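Alpha-glucosidase (PDB 5XFM) hydrolyses glycosidic bonds as a calcium-binding family 97 glycoside hydrolase, probably acting as both a beta-L-arabinopyranosidase and an alpha-galactosidase. Local coordinates at residues L111-R116 and F124-P129; S216-S221 and A257-T262; T36-S41 and E141-F146; S210-D215 and D280-L285. The protein carries 1 engineered substitution. All blocks are in the same frame, centred on the assembly; numbering follows the deposited sequence.

Contact 1. Residues L111-R116 and F124-P129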
loop_
_atom_site.group_PDB
_atom_site.type_symbol
_atom_site.label_atom_id
_atom_site.label_comp_id
_atom_site.label_asym_id
_atom_site.label_seq_id
_atom_site.Cartn_x
_atom_site.Cartn_y
_atom_site.Cartn_z
ATOM N N LEU A 111 -30.184 6.619 -9.062
ATOM C CA LEU A 111 -28.817 6.328 -8.631
ATOM C C LEU A 111 -28.772 6.036 -7.127
ATOM O O LEU A 111 -29.355 6.766 -6.341
ATOM C CB LEU A 111 -27.886 7.503 -8.976
ATOM C CG LEU A 111 -26.470 7.521 -8.388
ATOM C CD1 LEU A 111 -25.577 6.529 -9.103
ATOM C CD2 LEU A 111 -25.854 8.914 -8.446
ATOM N N GLY A 112 -28.086 4.975 -6.719
ATOM C CA GLY A 112 -27.948 4.703 -5.295
ATOM C C GLY A 112 -26.616 5.180 -4.719
ATOM O O GLY A 112 -25.612 5.231 -5.430
ATOM N N VAL A 113 -26.610 5.557 -3.440
ATOM C CA VAL A 113 -25.361 5.823 -2.717
ATOM C C VAL A 113 -25.369 5.077 -1.388
ATOM O O VAL A 113 -26.301 5.207 -0.607
ATOM C CB VAL A 113 -25.137 7.336 -2.448
ATOM C CG1 VAL A 113 -23.736 7.588 -1.895
ATOM C CG2 VAL A 113 -25.358 8.147 -3.702
ATOM N N ILE A 114 -24.331 4.289 -1.136
ATOM C CA ILE A 114 -24.255 3.470 0.071
ATOM C C ILE A 114 -23.086 3.877 0.945
ATOM O O ILE A 114 -21.943 3.904 0.481
ATOM C CB ILE A 114 -24.109 1.965 -0.257
ATOM C CG1 ILE A 114 -25.337 1.451 -1.002
ATOM C CG2 ILE A 114 -23.919 1.160 1.022
ATOM C CD1 ILE A 114 -25.282 1.646 -2.481
ATOM N N PHE A 115 -23.386 4.157 2.211
ATOM C CA PHE A 115 -22.387 4.490 3.225
ATOM C C PHE A 115 -22.259 3.381 4.261
ATOM O O PHE A 115 -23.252 2.942 4.825
ATOM C CB PHE A 115 -22.752 5.794 3.945
ATOM C CG PHE A 115 -22.937 6.975 3.031
ATOM C CD1 PHE A 115 -24.160 7.222 2.429
ATOM C CD2 PHE A 115 -21.885 7.849 2.788
ATOM C CE1 PHE A 115 -24.334 8.317 1.600
ATOM C CE2 PHE A 115 -22.049 8.948 1.955
ATOM C CZ PHE A 115 -23.275 9.183 1.360
ATOM N N ARG A 116 -21.043 2.902 4.488
ATOM C CA ARG A 116 -20.773 1.987 5.592
ATOM C C ARG A 116 -19.843 2.662 6.580
ATOM O O ARG A 116 -18.698 2.976 6.260
ATOM C CB ARG A 116 -20.175 0.679 5.082
ATOM C CG ARG A 116 -21.158 -0.151 4.282
ATOM C CD ARG A 116 -20.502 -1.359 3.640
ATOM N NE ARG A 116 -21.477 -2.120 2.867
ATOM C CZ ARG A 116 -21.175 -3.153 2.087
ATOM N NH1 ARG A 116 -19.913 -3.544 1.958
ATOM N NH2 ARG A 116 -22.135 -3.782 1.422
ATOM N N PHE A 124 -17.865 4.490 0.997
ATOM C CA PHE A 124 -19.111 4.722 0.282
ATOM C C PHE A 124 -18.975 4.514 -1.207
ATOM O O PHE A 124 -17.901 4.685 -1.769
ATOM C CB PHE A 124 -19.675 6.123 0.585
ATOM C CG PHE A 124 -18.942 7.253 -0.078
ATOM C CD1 PHE A 124 -17.864 7.856 0.548
ATOM C CD2 PHE A 124 -19.365 7.754 -1.301
ATOM C CE1 PHE A 124 -17.204 8.905 -0.045
ATOM C CE2 PHE A 124 -18.702 8.805 -1.901
ATOM C CZ PHE A 124 -17.618 9.378 -1.270
ATOM N N ARG A 125 -20.064 4.092 -1.838
ATOM C CA ARG A 125 -20.017 3.850 -3.274
ATOM C C ARG A 125 -21.351 4.146 -3.929
ATOM O O ARG A 125 -22.369 4.303 -3.252
ATOM C CB ARG A 125 -19.597 2.407 -3.574
ATOM C CG ARG A 125 -20.625 1.357 -3.194
ATOM C CD ARG A 125 -20.328 0.025 -3.875
ATOM N NE ARG A 125 -21.189 -1.032 -3.359
ATOM C CZ ARG A 125 -21.020 -2.329 -3.599
ATOM N NH1 ARG A 125 -20.006 -2.753 -4.346
ATOM N NH2 ARG A 125 -21.865 -3.206 -3.077
ATOM N N TYR A 126 -21.332 4.265 -5.250
ATOM C CA TYR A 126 -22.556 4.467 -6.008
ATOM C C TYR A 126 -23.035 3.151 -6.612
ATOM O O TYR A 126 -22.225 2.296 -6.965
ATOM C CB TYR A 126 -22.341 5.490 -7.121
ATOM C CG TYR A 126 -21.748 6.802 -6.672
ATOM C CD1 TYR A 126 -20.378 7.013 -6.725
ATOM C CD2 TYR A 126 -22.556 7.838 -6.210
ATOM C CE1 TYR A 126 -19.822 8.209 -6.333
ATOM C CE2 TYR A 126 -22.008 9.041 -5.810
ATOM C CZ TYR A 126 -20.636 9.221 -5.874
ATOM O OH TYR A 126 -20.070 10.414 -5.486
ATOM N N THR A 127 -24.346 2.999 -6.751
ATOM C CA THR A 127 -24.902 1.889 -7.516
ATOM C C THR A 127 -25.748 2.434 -8.662
ATOM O O THR A 127 -26.366 3.495 -8.539
ATOM C CB THR A 127 -25.745 0.932 -6.639
ATOM O OG1 THR A 127 -26.790 1.656 -5.974
ATOM C CG2 THR A 127 -24.870 0.246 -5.599
ATOM N N LEU A 128 -25.742 1.718 -9.782
ATOM C CA LEU A 128 -26.563 2.061 -10.938
ATOM C C LEU A 128 -27.384 0.848 -11.360
ATOM O O LEU A 128 -26.827 -0.199 -11.685
ATOM C CB LEU A 128 -25.700 2.534 -12.109
ATOM C CG LEU A 128 -24.934 3.850 -12.000
ATOM C CD1 LEU A 128 -23.790 3.838 -12.974
ATOM C CD2 LEU A 128 -25.868 5.014 -12.307
ATOM N N PRO A 129 -28.713 0.986 -11.354
ATOM C CA PRO A 129 -29.595 -0.122 -11.730
ATOM C C PRO A 129 -29.767 -0.231 -13.243
ATOM O O PRO A 129 -29.396 0.693 -13.970
ATOM C CB PRO A 129 -30.919 0.253 -11.060
ATOM C CG PRO A 129 -30.918 1.752 -11.114
ATOM C CD PRO A 129 -29.474 2.178 -10.933
#
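Gly112 O is gripped twice by the neighbouring strand. The backbone N-H of Thr127 reaches it at 2.9 Å from N to O. The CA hydrogen of Tyr126 makes a weaker contact, with Tyr126 CA 3.2 Å from Gly112 O. Gly112 N returns a bond to Thr127 O, closing this hydrogen-bonded pair. Ile114 and Arg125 form the next one, with Ile114 N 2.9 Å from Arg125 O.

On the face of Gly112, Ile114 and Thr127, Thr127 OG1 sits between its own backbone N and carbonyl carbon (chi1 56°). This sets it against the backbone of Gly112, 3.3 Å from Gly112 CA, where a side chain would clash. The Thr127 methyl CG2 turns the other way and presses tightly on Ile114 CD1 at 3.4 Å, the two side chains crossing at about a right angle.

The face of Val113, Phe115, Phe124 and Tyr126 is mostly apolar, though Tyr126 OH bonds to Thr144. Val113 CG2 lies beside the ring of Tyr126, 3.8 Å from its CD2. Phe115 and Phe124 point the same way, but their nearly parallel rings are slid apart, with centroids 5.6 Å from each other. The closer touch is Phe115 CD2 on Phe124 CB, at 3.6 Å. Leu111 CD1 packs on Leu128 CD2.

Strand 91-104 continues the sheet beyond 110-117, and strand 256-266 continues it beyond 121-128. The pair is an antiparallel beta hairpin within the N-terminal beta-sandwich domain of family 97, consistent with its galactose-mutarotase-like clan.

Contact 2. Residues S216-S221 and A257-T262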
loop_
_atom_site.group_PDB
_atom_site.type_symbol
_atom_site.label_atom_id
_atom_site.label_comp_id
_atom_site.label_asym_id
_atom_site.label_seq_id
_atom_site.Cartn_x
_atom_site.Cartn_y
_atom_site.Cartn_z
ATOM N N SER A 216 -11.193 -5.070 -12.543
ATOM C CA SER A 216 -11.346 -4.909 -13.983
ATOM C C SER A 216 -12.563 -4.062 -14.373
ATOM O O SER A 216 -12.664 -3.601 -15.508
ATOM C CB SER A 216 -11.404 -6.286 -14.657
ATOM O OG SER A 216 -12.570 -6.996 -14.297
ATOM N N ARG A 217 -13.493 -3.873 -13.441
ATOM C CA ARG A 217 -14.747 -3.183 -13.745
ATOM C C ARG A 217 -14.666 -1.657 -13.622
ATOM O O ARG A 217 -15.662 -0.967 -13.804
ATOM C CB ARG A 217 -15.870 -3.723 -12.853
ATOM C CG ARG A 217 -16.424 -5.062 -13.340
ATOM C CD ARG A 217 -17.223 -5.794 -12.276
ATOM N NE ARG A 217 -16.392 -6.201 -11.146
ATOM C CZ ARG A 217 -16.866 -6.533 -9.947
ATOM N NH1 ARG A 217 -18.175 -6.502 -9.713
ATOM N NH2 ARG A 217 -16.032 -6.891 -8.978
ATOM N N TYR A 218 -13.483 -1.120 -13.342
ATOM C CA TYR A 218 -13.348 0.326 -13.225
ATOM C C TYR A 218 -11.916 0.756 -13.506
ATOM O O TYR A 218 -11.053 -0.067 -13.809
ATOM C CB TYR A 218 -13.767 0.788 -11.829
ATOM C CG TYR A 218 -14.544 2.094 -11.756
ATOM C CD1 TYR A 218 -15.901 2.134 -12.061
ATOM C CD2 TYR A 218 -13.938 3.267 -11.320
ATOM C CE1 TYR A 218 -16.632 3.305 -11.965
ATOM C CE2 TYR A 218 -14.662 4.455 -11.219
ATOM C CZ TYR A 218 -16.011 4.466 -11.543
ATOM O OH TYR A 218 -16.740 5.634 -11.447
ATOM N N CYS A 219 -11.671 2.054 -13.393
ATOM C CA CYS A 219 -10.326 2.593 -13.485
ATOM C C CYS A 219 -9.819 2.872 -12.076
ATOM O O CYS A 219 -10.608 2.948 -11.136
ATOM C CB CYS A 219 -10.319 3.875 -14.320
ATOM S SG CYS A 219 -11.375 5.177 -13.627
ATOM N N GLY A 220 -8.506 3.013 -11.928
ATOM C CA GLY A 220 -7.943 3.495 -10.679
ATOM C C GLY A 220 -8.133 4.999 -10.642
ATOM O O GLY A 220 -8.022 5.658 -11.673
ATOM N N SER A 221 -8.441 5.552 -9.475
ATOM C CA SER A 221 -8.645 6.994 -9.384
ATOM C C SER A 221 -7.611 7.652 -8.478
ATOM O O SER A 221 -6.820 6.973 -7.820
ATOM C CB SER A 221 -10.058 7.309 -8.891
ATOM O OG SER A 221 -11.012 7.072 -9.910
ATOM N N ALA A 257 -21.724 -0.913 -10.075
ATOM C CA ALA A 257 -21.319 -0.009 -9.004
ATOM C C ALA A 257 -19.931 0.600 -9.231
ATOM O O ALA A 257 -19.145 0.104 -10.041
ATOM C CB ALA A 257 -21.353 -0.744 -7.657
ATOM N N THR A 258 -19.646 1.687 -8.513
ATOM C CA THR A 258 -18.311 2.257 -8.464
ATOM C C THR A 258 -17.542 1.543 -7.360
ATOM O O THR A 258 -18.141 0.854 -6.539
ATOM C CB THR A 258 -18.328 3.775 -8.174
ATOM O OG1 THR A 258 -18.660 4.003 -6.804
ATOM C CG2 THR A 258 -19.316 4.488 -9.067
ATOM N N PRO A 259 -16.208 1.668 -7.353
ATOM C CA PRO A 259 -15.427 1.214 -6.197
ATOM C C PRO A 259 -15.770 1.993 -4.930
ATOM O O PRO A 259 -16.556 2.944 -4.972
ATOM C CB PRO A 259 -13.981 1.482 -6.616
ATOM C CG PRO A 259 -14.012 1.539 -8.104
ATOM C CD PRO A 259 -15.350 2.090 -8.471
ATOM N N TRP A 260 -15.197 1.582 -3.805
ATOM C CA TRP A 260 -15.450 2.253 -2.541
ATOM C C TRP A 260 -14.497 3.438 -2.351
ATOM O O TRP A 260 -13.288 3.302 -2.526
ATOM C CB TRP A 260 -15.309 1.271 -1.379
ATOM C CG TRP A 260 -16.296 0.136 -1.431
ATOM C CD1 TRP A 260 -16.124 -1.070 -2.056
ATOM C CD2 TRP A 260 -17.605 0.101 -0.846
ATOM N NE1 TRP A 260 -17.244 -1.851 -1.895
ATOM C CE2 TRP A 260 -18.166 -1.159 -1.152
ATOM C CE3 TRP A 260 -18.355 1.005 -0.087
ATOM C CZ2 TRP A 260 -19.441 -1.532 -0.730
ATOM C CZ3 TRP A 260 -19.625 0.630 0.332
ATOM C CH2 TRP A 260 -20.153 -0.627 0.006
ATOM N N ARG A 261 -15.053 4.597 -2.020
ATOM C CA ARG A 261 -14.282 5.754 -1.579
ATOM C C ARG A 261 -14.134 5.639 -0.064
ATOM O O ARG A 261 -15.131 5.429 0.630
ATOM C CB ARG A 261 -15.019 7.038 -1.924
ATOM C CG ARG A 261 -15.572 7.087 -3.336
ATOM C CD ARG A 261 -14.486 7.096 -4.348
ATOM N NE ARG A 261 -14.953 6.917 -5.721
ATOM C CZ ARG A 261 -14.319 6.152 -6.607
ATOM N NH1 ARG A 261 -13.233 5.474 -6.248
ATOM N NH2 ARG A 261 -14.784 6.034 -7.838
ATOM N N THR A 262 -12.926 5.793 0.463
ATOM C CA THR A 262 -12.716 5.541 1.885
ATOM C C THR A 262 -12.177 6.748 2.650
ATOM O O THR A 262 -11.266 7.448 2.197
ATOM C CB THR A 262 -11.756 4.356 2.107
ATOM O OG1 THR A 262 -10.428 4.730 1.719
ATOM C CG2 THR A 262 -12.203 3.140 1.283
HETATM O O HOH W 1 -11.766 4.655 -9.204
#
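The loop 218-221 runs in nearly the same direction as 257-261, 19° apart, and comes nearest at Tyr218 and Thr258, whose CA atoms are 7.1 Å apart. Pro259 CD sits over the centre of one face of the Tyr218 ring, 3.4 Å from its centroid, in a CH-pi contact. The Thr258 methyl CG2 lies alongside the phenol end, 3.7 Å from Tyr218 OH. That hydroxyl is hydrogen-bonded to Glu142, which also pairs with Arg261. The bend in Arg261 at chi2 (-66°) helps bring its guanidinium beside the ring, with Tyr218 CE2 at the guanidinium edge and the two planes 55° apart.

Strand 256-266 is an inner strand of a nine-stranded antiparallel sheet in the N-terminal domain, and the loop packs against residues 258-261. An alanine in place of Tyr218 would probably leave Pro259 CD without its aromatic cover and Glu142 without one of its donors.

Further along, a water bridges the segments. It donates to Cys219 O at 2.8 Å and accepts from Ser221 OG at 2.6 Å. Its bond from Arg261 NH1 is weak. Thr258 OG1 donates to Pro259 O in the carbonyl plane, on a lone pair, 3.0 Å away.

Contact 3. Residues T36-S41 and E141-F146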
loop_
_atom_site.group_PDB
_atom_site.type_symbol
_atom_site.label_atom_id
_atom_site.label_comp_id
_atom_site.label_asym_id
_atom_site.label_seq_id
_atom_site.Cartn_x
_atom_site.Cartn_y
_atom_site.Cartn_z
ATOM N N THR A 36 -28.433 22.359 -4.966
ATOM C CA THR A 36 -27.982 22.387 -6.348
ATOM C C THR A 36 -26.997 21.248 -6.580
ATOM O O THR A 36 -26.993 20.604 -7.627
ATOM C CB THR A 36 -27.311 23.731 -6.692
ATOM O OG1 THR A 36 -28.254 24.794 -6.518
ATOM C CG2 THR A 36 -26.804 23.732 -8.126
ATOM N N LYS A 37 -26.157 21.011 -5.587
ATOM C CA LYS A 37 -25.152 19.975 -5.684
ATOM C C LYS A 37 -25.218 19.047 -4.474
ATOM O O LYS A 37 -25.005 19.485 -3.341
ATOM C CB LYS A 37 -23.774 20.622 -5.836
ATOM C CG LYS A 37 -22.623 19.675 -5.957
ATOM C CD LYS A 37 -21.499 20.312 -6.777
ATOM C CE LYS A 37 -21.283 21.772 -6.419
ATOM N NZ LYS A 37 -20.531 22.499 -7.484
ATOM N N PRO A 38 -25.546 17.767 -4.704
ATOM C CA PRO A 38 -25.628 16.801 -3.609
ATOM C C PRO A 38 -24.301 16.703 -2.870
ATOM O O PRO A 38 -23.244 16.714 -3.500
ATOM C CB PRO A 38 -25.961 15.486 -4.322
ATOM C CG PRO A 38 -25.466 15.675 -5.711
ATOM C CD PRO A 38 -25.733 17.122 -6.014
ATOM N N CYS A 39 -24.351 16.615 -1.549
ATOM C CA CYS A 39 -23.125 16.600 -0.776
ATOM C C CYS A 39 -23.272 15.846 0.538
ATOM O O CYS A 39 -24.368 15.463 0.924
ATOM C CB CYS A 39 -22.656 18.036 -0.520
ATOM S SG CYS A 39 -23.911 19.112 0.214
ATOM N N TYR A 40 -22.144 15.610 1.198
ATOM C CA TYR A 40 -22.118 14.984 2.511
ATOM C C TYR A 40 -21.134 15.749 3.385
ATOM O O TYR A 40 -20.343 16.538 2.877
ATOM C CB TYR A 40 -21.723 13.509 2.410
ATOM C CG TYR A 40 -20.274 13.297 2.037
ATOM C CD1 TYR A 40 -19.853 13.445 0.722
ATOM C CD2 TYR A 40 -19.330 12.938 2.992
ATOM C CE1 TYR A 40 -18.535 13.255 0.366
ATOM C CE2 TYR A 40 -18.007 12.745 2.644
ATOM C CZ TYR A 40 -17.618 12.907 1.330
ATOM O OH TYR A 40 -16.307 12.722 0.971
ATOM N N SER A 41 -21.203 15.547 4.694
ATOM C CA SER A 41 -20.206 16.121 5.594
ATOM C C SER A 41 -19.877 15.126 6.700
ATOM O O SER A 41 -20.674 14.240 7.005
ATOM C CB SER A 41 -20.688 17.442 6.195
ATOM O OG SER A 41 -21.758 17.225 7.093
ATOM N N GLU A 141 -17.505 10.970 -15.746
ATOM C CA GLU A 141 -16.784 11.713 -14.711
ATOM C C GLU A 141 -17.396 11.555 -13.321
ATOM O O GLU A 141 -18.594 11.390 -13.195
ATOM C CB GLU A 141 -16.764 13.189 -15.121
ATOM C CG GLU A 141 -16.260 14.184 -14.115
ATOM C CD GLU A 141 -16.292 15.587 -14.684
ATOM O OE1 GLU A 141 -17.192 15.861 -15.509
ATOM O OE2 GLU A 141 -15.422 16.409 -14.325
ATOM N N GLU A 142 -16.580 11.584 -12.274
ATOM C CA GLU A 142 -17.114 11.634 -10.917
ATOM C C GLU A 142 -17.007 13.050 -10.365
ATOM O O GLU A 142 -15.992 13.721 -10.549
ATOM C CB GLU A 142 -16.398 10.640 -9.990
ATOM C CG GLU A 142 -17.054 9.266 -9.943
ATOM C CD GLU A 142 -16.365 8.291 -9.000
ATOM O OE1 GLU A 142 -16.327 8.537 -7.774
ATOM O OE2 GLU A 142 -15.863 7.259 -9.493
ATOM N N GLN A 143 -18.083 13.516 -9.741
ATOM C CA GLN A 143 -18.081 14.792 -9.039
ATOM C C GLN A 143 -17.618 14.573 -7.593
ATOM O O GLN A 143 -17.294 15.522 -6.879
ATOM C CB GLN A 143 -19.473 15.428 -9.093
ATOM C CG GLN A 143 -19.651 16.703 -8.286
ATOM C CD GLN A 143 -20.881 17.480 -8.716
ATOM O OE1 GLN A 143 -20.839 18.244 -9.677
ATOM N NE2 GLN A 143 -21.989 17.273 -8.014
ATOM N N THR A 144 -17.594 13.304 -7.183
ATOM C CA THR A 144 -17.209 12.886 -5.832
ATOM C C THR A 144 -16.031 13.683 -5.295
ATOM O O THR A 144 -14.974 13.758 -5.930
ATOM C CB THR A 144 -16.839 11.386 -5.798
ATOM O OG1 THR A 144 -17.867 10.615 -6.434
ATOM C CG2 THR A 144 -16.635 10.900 -4.363
ATOM N N GLY A 145 -16.208 14.270 -4.117
ATOM C CA GLY A 145 -15.194 15.156 -3.570
ATOM C C GLY A 145 -14.967 15.047 -2.074
ATOM O O GLY A 145 -15.678 14.335 -1.362
ATOM N N PHE A 146 -13.930 15.738 -1.617
ATOM C CA PHE A 146 -13.556 15.819 -0.213
ATOM C C PHE A 146 -13.136 17.258 0.104
ATOM O O PHE A 146 -12.124 17.750 -0.410
ATOM C CB PHE A 146 -12.430 14.832 0.103
ATOM C CG PHE A 146 -12.680 13.449 -0.429
ATOM C CD1 PHE A 146 -12.280 13.099 -1.708
ATOM C CD2 PHE A 146 -13.338 12.506 0.340
ATOM C CE1 PHE A 146 -12.522 11.834 -2.200
ATOM C CE2 PHE A 146 -13.584 11.236 -0.150
ATOM C CZ PHE A 146 -13.175 10.903 -1.420
#
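Tyr40 of strand 39-44, and Lys37 just before it, face Gly145, Phe146 and Gln143 of strand 136-147 where that strand is interrupted. Both strands belong to one antiparallel sheet of the N-terminal domain, and each pairs with strand 47-59. Here they meet through side chains, one of which reaches a backbone carbonyl; there is no backbone ladder between these segments.

Tyr40 CG lies between the backbone N and the carbonyl carbon (chi1 70°), and the ring carries its hydroxyl across to the other strand. Tyr40 OH donates to Gly145 O at 2.9 Å. It lies in the plane of that carbonyl, with a C=O...donor angle of 155°. The same hydroxyl presses close to the Phe146 ring, 3.0 Å from Phe146 CD2, at an oblique approach. The Tyr40 ring also meets that of Phe124. A phenylalanine in place of Tyr40 would probably leave Gly145 O without this donor.

The second touch is between Lys37 and Gln143, both partly exposed. Gln143 reaches out with CG anti to its backbone N (chi1 174°) and an extended chain. The aliphatic part of Lys37 lies against its amide, with Lys37 CG 3.2 Å and Lys37 CD 3.3 Å from Gln143 NE2. This amide nitrogen bonds to Thr65 O and Leu55 O, which hold the amide in place.

The chemistry is thus divided. One directed bond ties the buried tyrosine to the opposite backbone, while the lysine offers only its carbon chain to an amide nitrogen that already bonds elsewhere.

Contact 4. Residues S210-D215 and D280-L285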
loop_
_atom_site.group_PDB
_atom_site.type_symbol
_atom_site.label_atom_id
_atom_site.label_comp_id
_atom_site.label_asym_id
_atom_site.label_seq_id
_atom_site.Cartn_x
_atom_site.Cartn_y
_atom_site.Cartn_z
ATOM N N SER A 210 -8.818 7.432 0.616
ATOM C CA SER A 210 -8.329 6.450 -0.348
ATOM C C SER A 210 -9.473 5.805 -1.119
ATOM O O SER A 210 -10.585 6.320 -1.132
ATOM C CB SER A 210 -7.495 5.376 0.350
ATOM O OG SER A 210 -6.649 4.717 -0.576
ATOM N N GLU A 211 -9.195 4.690 -1.779
ATOM C CA GLU A 211 -10.250 3.935 -2.442
ATOM C C GLU A 211 -9.892 2.455 -2.448
ATOM O O GLU A 211 -8.710 2.089 -2.455
ATOM C CB GLU A 211 -10.472 4.439 -3.873
ATOM C CG GLU A 211 -9.438 3.946 -4.867
ATOM C CD GLU A 211 -9.707 4.399 -6.287
ATOM O OE1 GLU A 211 -10.881 4.661 -6.619
ATOM O OE2 GLU A 211 -8.731 4.494 -7.068
ATOM N N THR A 212 -10.910 1.603 -2.450
ATOM C CA THR A 212 -10.668 0.166 -2.489
ATOM C C THR A 212 -11.703 -0.569 -3.334
ATOM O O THR A 212 -12.773 -0.030 -3.641
ATOM C CB THR A 212 -10.658 -0.432 -1.073
ATOM O OG1 THR A 212 -10.229 -1.798 -1.130
ATOM C CG2 THR A 212 -12.048 -0.356 -0.455
ATOM N N GLY A 213 -11.387 -1.813 -3.686
ATOM C CA GLY A 213 -12.279 -2.624 -4.487
ATOM C C GLY A 213 -12.239 -2.233 -5.946
ATOM O O GLY A 213 -13.221 -2.391 -6.669
ATOM N N VAL A 214 -11.091 -1.729 -6.388
ATOM C CA VAL A 214 -10.878 -1.487 -7.809
ATOM C C VAL A 214 -10.374 -2.742 -8.511
ATOM O O VAL A 214 -9.319 -3.285 -8.171
ATOM C CB VAL A 214 -9.876 -0.348 -8.051
ATOM C CG1 VAL A 214 -9.547 -0.231 -9.544
ATOM C CG2 VAL A 214 -10.412 0.958 -7.483
ATOM N N ASP A 215 -11.145 -3.205 -9.488
ATOM C CA ASP A 215 -10.738 -4.344 -10.289
ATOM C C ASP A 215 -10.986 -4.032 -11.746
ATOM O O ASP A 215 -11.041 -2.867 -12.131
ATOM C CB ASP A 215 -11.478 -5.622 -9.867
ATOM C CG ASP A 215 -12.994 -5.444 -9.793
ATOM O OD1 ASP A 215 -13.583 -4.753 -10.655
ATOM O OD2 ASP A 215 -13.601 -6.015 -8.863
ATOM N N ASP A 280 -12.388 -4.216 4.623
ATOM C CA ASP A 280 -13.707 -4.338 5.261
ATOM C C ASP A 280 -14.856 -4.507 4.270
ATOM O O ASP A 280 -15.830 -5.201 4.546
ATOM C CB ASP A 280 -14.008 -3.118 6.131
ATOM C CG ASP A 280 -13.262 -3.134 7.445
ATOM O OD1 ASP A 280 -12.707 -4.198 7.817
ATOM O OD2 ASP A 280 -13.253 -2.078 8.116
ATOM N N VAL A 281 -14.738 -3.879 3.109
ATOM C CA VAL A 281 -15.863 -3.800 2.187
ATOM C C VAL A 281 -15.643 -4.527 0.860
ATOM O O VAL A 281 -16.389 -4.307 -0.093
ATOM C CB VAL A 281 -16.210 -2.323 1.903
ATOM C CG1 VAL A 281 -16.668 -1.633 3.183
ATOM C CG2 VAL A 281 -15.012 -1.604 1.325
ATOM N N VAL A 282 -14.620 -5.379 0.792
ATOM C CA VAL A 282 -14.391 -6.206 -0.395
ATOM C C VAL A 282 -14.351 -7.702 -0.063
ATOM O O VAL A 282 -14.133 -8.090 1.086
ATOM C CB VAL A 282 -13.075 -5.810 -1.117
ATOM C CG1 VAL A 282 -13.083 -4.322 -1.433
ATOM C CG2 VAL A 282 -11.861 -6.164 -0.269
ATOM N N SER A 283 -14.532 -8.534 -1.087
ATOM C CA SER A 283 -14.504 -9.986 -0.925
ATOM C C SER A 283 -13.614 -10.632 -1.987
ATOM O O SER A 283 -13.399 -10.042 -3.043
ATOM C CB SER A 283 -15.929 -10.553 -1.004
ATOM O OG SER A 283 -16.814 -9.790 -0.200
ATOM N N PRO A 284 -13.095 -11.843 -1.708
ATOM C CA PRO A 284 -12.314 -12.589 -2.705
ATOM C C PRO A 284 -13.078 -12.796 -4.007
ATOM O O PRO A 284 -14.272 -13.092 -3.979
ATOM C CB PRO A 284 -12.044 -13.925 -2.008
ATOM C CG PRO A 284 -12.007 -13.578 -0.563
ATOM C CD PRO A 284 -13.035 -12.483 -0.380
ATOM N N LEU A 285 -12.389 -12.639 -5.131
ATOM C CA LEU A 285 -13.010 -12.787 -6.444
ATOM C C LEU A 285 -12.823 -14.199 -6.996
ATOM O O LEU A 285 -13.437 -14.568 -7.999
ATOM C CB LEU A 285 -12.450 -11.752 -7.415
ATOM C CG LEU A 285 -12.928 -10.328 -7.099
ATOM C CD1 LEU A 285 -12.096 -9.286 -7.833
ATOM C CD2 LEU A 285 -14.416 -10.161 -7.406
#
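Val282 CG1 meets Gly213 CA at 3.6 Å, and this is the tight end of the contact. Gly213 has a positive phi (77°), and a side chain there would come very near the valine methyl. Beside it, Thr212 OG1 lies 3.8 Å from the same Val282 CG1, while Thr212 CG2 packs on Val281 CG2 at 3.7 Å. The threonine divides its two branches between the valines because OG1 is anti to the backbone N (chi1 -172°) and CG2 takes the position between N and the carbonyl carbon. OG1 finds its polar partner in Pro278 O.

The other end is looser. Leu285 is exposed, and of its side chain the methyl CD1 alone approaches the aspartate, standing 3.7 Å from Asp215 OD2. The carboxylate is engaged elsewhere, in a salt bridge with Arg217. Glu417 of helix 410-425 touches both Asp215 and Leu285, so the turn after strand 206-212 and the loop after helix 277-280 meet where the N-terminal domain adjoins the TIM-barrel domain.

The two segments touch each other by van der Waals contacts alone. At the tight end these are methyl groups against a methyl, a hydroxyl oxygen and a glycine CA; at the loose end, one methyl against a carboxylate oxygen. Thr212 OG1 and the Asp215 carboxylate have their polar partners elsewhere, so the contact itself is probably not directional and rests on the fit of shapes.

Contacts 1, 2 and 4 reach the same antiparallel sheet, in the strand order 110-117, 121-128, 256-266, 206-212. Contacts 2 and 4 are the nearest pair, with centres 8 Å apart. The side chain of Arg261 joins contacts 2, 3 and 4 through Glu142 and Glu211, and its backbone N reaches contact 1, 2.9 Å from Arg261 N to Phe124 O. Contacts 1 and 2 have centres 12 Å apart. Contact 3 lies in the other antiparallel sheet of the domain, 13 Å from contact 1 between centres; contacts 3 and 4 do not touch. None of the calcium ligands, Glu174, Glu452 and Glu458, lies in these segments.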